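Local coordinates for protein SmhB (Serratia marcescens, PDB 6ZZ5) that serves as the B component of a tripartite alpha-pore-forming toxin, here in its soluble form, at residues R341-N346 with A350-R355. Numbering follows the deposited sequence. Where two conformers were deposited one is given.
Sequences REVPAN and ADFVKR
In the connection from strand 339-340 to the last helix, 349-359, the loop 341-346 passes across one side of that helix, and V343 comes to rest on the ring of F352. V343 CG2 lies 3.8 Å from the centroid of the F352 ring and 12° off its normal, which defines a CH-pi contact over the face. F352 CG is anti to the backbone N (chi1 -178°), which carries the ring out from the helix to the loop. The other methyl of V343, CG1, lies 4.1 Å from F352 CB. Two further loop atoms approach the ring obliquely: P344 CD stands 4.0 Å from F352 CD1, and R341 CB is 3.9 Å from F352 CZ. The loop leaves strand 339-340, an outermost strand of the mixed sheet, and A195 of the neighbouring strand 191-196 touches both V343 and F352, so the pair joins sheet, loop and helix. Toward the start of the helix, the D351 carboxylate and N346 O merely come near each other, without a bond. In the conformer of D351 described, one of two deposited, D351 OD1 takes a nearly straight hydrogen bond from R355 NE (3.2 Å, 167°), a tentative salt bridge one helical turn apart; D351 OD1 lies close to the R355 guanidinium plane, whereas NE approaches from above the carboxylate plane.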
loop_
_atom_site.group_PDB
_atom_site.type_symbol
_atom_site.label_atom_id
_atom_site.label_comp_id
_atom_site.label_asym_id
_atom_site.label_seq_id
_atom_site.Cartn_x
_atom_site.Cartn_y
_atom_site.Cartn_z
ATOM N N ARG A 341 11.113 -0.068 13.700
ATOM C CA ARG A 341 12.225 -0.707 14.439
ATOM C C ARG A 341 13.428 -0.948 13.508
ATOM O O ARG A 341 13.258 -1.453 12.430
ATOM C CB ARG A 341 11.764 -1.994 15.110
ATOM C CG ARG A 341 10.593 -1.759 16.044
ATOM C CD ARG A 341 10.734 -2.621 17.232
ATOM N NE ARG A 341 9.669 -2.375 18.170
ATOM C CZ ARG A 341 9.335 -3.239 19.111
ATOM N NH1 ARG A 341 9.923 -4.426 19.181
ATOM N NH2 ARG A 341 8.377 -2.930 19.957
ATOM N N GLU A 342 14.611 -0.649 13.991
ATOM C CA GLU A 342 15.915 -0.926 13.334
ATOM C C GLU A 342 16.266 -2.403 13.563
ATOM O O GLU A 342 16.142 -2.937 14.693
ATOM C CB GLU A 342 17.026 -0.019 13.901
ATOM C CG GLU A 342 16.734 1.481 13.665
ATOM C CD GLU A 342 16.351 1.849 12.223
ATOM O OE1 GLU A 342 16.931 1.281 11.283
ATOM O OE2 GLU A 342 15.441 2.676 12.008
ATOM N N VAL A 343 16.613 -3.074 12.491
ATOM C CA VAL A 343 16.999 -4.487 12.546
ATOM C C VAL A 343 18.496 -4.519 12.639
ATOM O O VAL A 343 19.151 -3.930 11.798
ATOM C CB VAL A 343 16.458 -5.238 11.324
ATOM C CG1 VAL A 343 16.967 -6.638 11.330
ATOM C CG2 VAL A 343 14.933 -5.191 11.294
ATOM N N PRO A 344 19.046 -5.258 13.612
ATOM C CA PRO A 344 20.488 -5.450 13.722
ATOM C C PRO A 344 21.095 -6.036 12.457
ATOM O O PRO A 344 20.444 -6.808 11.773
ATOM C CB PRO A 344 20.668 -6.396 14.915
ATOM C CG PRO A 344 19.407 -6.150 15.740
ATOM C CD PRO A 344 18.318 -5.930 14.693
ATOM N N ALA A 345 22.325 -5.610 12.173
ATOM C CA ALA A 345 23.055 -5.863 10.909
ATOM C C ALA A 345 23.183 -7.382 10.701
ATOM O O ALA A 345 23.252 -7.772 9.579
ATOM C CB ALA A 345 24.421 -5.211 10.993
ATOM N N ASN A 346 23.269 -8.184 11.764
ATOM C CA ASN A 346 23.424 -9.651 11.623
ATOM C C ASN A 346 22.072 -10.393 11.727
ATOM O O ASN A 346 22.099 -11.601 11.960
ATOM C CB ASN A 346 24.414 -10.185 12.645
ATOM C CG ASN A 346 23.918 -9.995 14.064
ATOM O OD1 ASN A 346 23.020 -9.199 14.332
ATOM N ND2 ASN A 346 24.486 -10.739 14.980
ATOM N N ALA A 350 13.459 -12.365 8.629
ATOM C CA ALA A 350 12.849 -13.562 9.266
ATOM C C ALA A 350 13.416 -13.823 10.675
ATOM O O ALA A 350 12.625 -14.158 11.578
ATOM C CB ALA A 350 13.027 -14.799 8.405
ATOM N N ASP A 351 14.712 -13.648 10.893
ATOM C CA ASP A 351 15.350 -13.822 12.227
ATOM C C ASP A 351 14.777 -12.774 13.191
ATOM O O ASP A 351 14.424 -13.128 14.309
ATOM C CB ASP A 351 16.866 -13.702 12.099
ATOM C CG ASP A 351 17.634 -14.053 13.352
ATOM O OD1 ASP A 351 17.110 -14.811 14.179
ATOM O OD2 ASP A 351 18.745 -13.556 13.471
ATOM N N PHE A 352 14.655 -11.519 12.753
ATOM C CA PHE A 352 14.134 -10.420 13.601
ATOM C C PHE A 352 12.689 -10.723 14.025
ATOM O O PHE A 352 12.333 -10.561 15.186
ATOM C CB PHE A 352 14.123 -9.117 12.809
ATOM C CG PHE A 352 13.658 -7.936 13.608
ATOM C CD1 PHE A 352 14.519 -7.316 14.514
ATOM C CD2 PHE A 352 12.379 -7.414 13.396
ATOM C CE1 PHE A 352 14.074 -6.217 15.242
ATOM C CE2 PHE A 352 11.957 -6.299 14.098
ATOM C CZ PHE A 352 12.802 -5.721 15.040
ATOM N N VAL A 353 11.856 -11.122 13.069
ATOM C CA VAL A 353 10.438 -11.438 13.350
ATOM C C VAL A 353 10.366 -12.697 14.210
ATOM O O VAL A 353 9.526 -12.721 15.127
ATOM C CB VAL A 353 9.623 -11.504 12.050
ATOM C CG1 VAL A 353 8.236 -12.073 12.298
ATOM C CG2 VAL A 353 9.556 -10.125 11.412
ATOM N N LYS A 354 11.232 -13.684 13.982
ATOM C CA LYS A 354 11.215 -14.909 14.817
ATOM C C LYS A 354 11.518 -14.532 16.271
ATOM O O LYS A 354 10.787 -14.971 17.162
ATOM C CB LYS A 354 12.168 -15.956 14.274
ATOM C CG LYS A 354 12.056 -17.341 14.906
ATOM C CD LYS A 354 12.696 -18.364 13.960
ATOM C CE LYS A 354 13.592 -19.367 14.646
ATOM N NZ LYS A 354 12.782 -20.422 15.293
ATOM N N ARG A 355 12.485 -13.662 16.523
ATOM C CA ARG A 355 12.782 -13.184 17.907
ATOM C C ARG A 355 11.579 -12.467 18.496
ATOM O O ARG A 355 11.293 -12.687 19.657
ATOM C CB ARG A 355 14.006 -12.281 17.922
ATOM C CG ARG A 355 15.293 -13.082 17.796
ATOM C CD ARG A 355 16.393 -12.236 17.214
ATOM N NE ARG A 355 17.538 -13.034 16.850
ATOM C CZ ARG A 355 18.606 -13.213 17.599
ATOM N NH1 ARG A 355 18.723 -12.620 18.781
ATOM N NH2 ARG A 355 19.582 -13.969 17.132
#